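Local structure of ribose-phosphate pyrophosphokinase (Mycobacterium smegmatis, 5MP7) at residues S116-A121 with Q143-G148. The protein probably makes the central metabolite phosphoribosyl pyrophosphate by transferring the pyrophosphoryl group of ATP to the 1-hydroxyl of ribose 5-phosphate, with magnesium as cofactor. Sequence-based numbering, arbitrary orientation.
Sequences SARLVA and QGFFDG
R118 and A121, on the first turns of helix 116-127, lie closest to F145 and F146 in the loop between strands 131-135 and 150-153, with CA atoms 5.4 Å apart for R118 and F145 and 5.3 Å for A121 and F146. The helix is the beta-alpha-beta crossover between parallel strands 92-97 and 131-135. F145 buries more than any other residue of the two segments, 103 Å² against the helix. R118 CB sits over one face of its ring, 4.2 Å from the centroid and 22° off the normal, a CH-pi contact displaced toward the rim. A117 CB meets the edge of the same ring, in its plane, 3.7 Å from F145 CE2. With CG anti to the backbone N (chi1 168°) and a bend at chi2, the R118 chain passes the F145 backbone, and F145 O comes over one guanidinium face. R118 NE is 3.5 Å from F145 O, but the angle is too poor for a hydrogen bond; this nitrogen instead forms a salt bridge with D122. A121 CB lies 3.5 Å from F145 O and 4.1 Å from the CB atoms of F145 and F146, while A121 O approaches the F146 ring at its edge, 3.6 Å from CD1. Cohesion between helix and loop thus rests on van der Waals and CH-pi contacts, while the charge of R118 is probably at least partly balanced by D122 of its own helix.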
# COMPACT_ATOMS: atom_id res chain seq x y z
N SER A 116 -57.57 3.10 -11.60
CA SER A 116 -56.48 3.65 -12.40
C SER A 116 -56.91 4.29 -13.71
O SER A 116 -56.26 5.20 -14.17
CB SER A 116 -55.48 2.58 -12.69
OG SER A 116 -54.81 2.29 -11.52
N ALA A 117 -57.98 3.78 -14.32
CA ALA A 117 -58.50 4.35 -15.55
C ALA A 117 -59.00 5.77 -15.32
O ALA A 117 -58.89 6.62 -16.20
CB ALA A 117 -59.61 3.49 -16.12
N ARG A 118 -59.57 6.02 -14.14
CA ARG A 118 -60.03 7.36 -13.79
C ARG A 118 -58.82 8.27 -13.51
O ARG A 118 -58.82 9.44 -13.88
CB ARG A 118 -61.02 7.31 -12.59
CG ARG A 118 -61.34 8.67 -11.95
CD ARG A 118 -61.94 9.63 -12.94
NE ARG A 118 -62.01 11.03 -12.56
CZ ARG A 118 -63.03 11.66 -11.99
NH1 ARG A 118 -62.95 12.97 -11.80
NH2 ARG A 118 -64.13 11.03 -11.56
N LEU A 119 -57.78 7.72 -12.89
CA LEU A 119 -56.57 8.51 -12.62
C LEU A 119 -55.91 8.96 -13.92
O LEU A 119 -55.52 10.09 -14.02
CB LEU A 119 -55.56 7.73 -11.79
CG LEU A 119 -54.22 8.39 -11.50
CD1 LEU A 119 -54.37 9.58 -10.59
CD2 LEU A 119 -53.26 7.36 -10.93
N VAL A 120 -55.87 8.10 -14.93
CA VAL A 120 -55.33 8.48 -16.24
C VAL A 120 -56.07 9.65 -16.84
O VAL A 120 -55.46 10.58 -17.38
CB VAL A 120 -55.35 7.29 -17.20
CG1 VAL A 120 -55.08 7.70 -18.65
CG2 VAL A 120 -54.32 6.26 -16.78
N ALA A 121 -57.40 9.63 -16.80
CA ALA A 121 -58.19 10.75 -17.33
C ALA A 121 -57.92 12.05 -16.59
O ALA A 121 -57.85 13.08 -17.21
CB ALA A 121 -59.68 10.43 -17.33
N GLN A 143 -65.77 6.64 -20.90
CA GLN A 143 -66.14 7.89 -21.53
C GLN A 143 -66.58 8.96 -20.48
O GLN A 143 -66.26 10.13 -20.60
CB GLN A 143 -67.24 7.58 -22.52
CG GLN A 143 -67.51 8.61 -23.58
CD GLN A 143 -68.59 8.13 -24.55
OE1 GLN A 143 -69.58 7.48 -24.15
NE2 GLN A 143 -68.42 8.46 -25.82
N GLY A 144 -67.24 8.55 -19.41
CA GLY A 144 -67.57 9.45 -18.32
C GLY A 144 -66.48 9.81 -17.31
O GLY A 144 -66.72 10.63 -16.42
N PHE A 145 -65.29 9.24 -17.45
CA PHE A 145 -64.19 9.53 -16.55
C PHE A 145 -63.51 10.83 -16.79
O PHE A 145 -62.75 11.28 -15.96
CB PHE A 145 -63.14 8.43 -16.62
CG PHE A 145 -63.54 7.14 -15.96
CD1 PHE A 145 -64.78 6.95 -15.37
CD2 PHE A 145 -62.66 6.09 -15.96
CE1 PHE A 145 -65.13 5.74 -14.80
CE2 PHE A 145 -62.99 4.88 -15.39
CZ PHE A 145 -64.23 4.71 -14.80
N PHE A 146 -63.74 11.43 -17.94
CA PHE A 146 -63.05 12.66 -18.34
C PHE A 146 -64.07 13.81 -18.39
O PHE A 146 -65.16 13.65 -18.93
CB PHE A 146 -62.41 12.44 -19.71
CG PHE A 146 -61.60 13.59 -20.19
CD1 PHE A 146 -60.35 13.85 -19.64
CD2 PHE A 146 -62.08 14.43 -21.19
CE1 PHE A 146 -59.59 14.89 -20.08
CE2 PHE A 146 -61.33 15.50 -21.64
CZ PHE A 146 -60.07 15.72 -21.09
N ASP A 147 -63.70 14.96 -17.79
CA ASP A 147 -64.59 16.10 -17.73
C ASP A 147 -64.50 16.91 -19.05
O ASP A 147 -63.91 17.97 -19.11
CB ASP A 147 -64.24 16.98 -16.53
CG ASP A 147 -65.10 18.28 -16.47
OD1 ASP A 147 -66.35 18.22 -16.69
OD2 ASP A 147 -64.52 19.36 -16.18
N GLY A 148 -65.09 16.39 -20.10
CA GLY A 148 -64.93 16.99 -21.41
C GLY A 148 -65.26 15.99 -22.49
O GLY A 148 -65.58 14.86 -22.19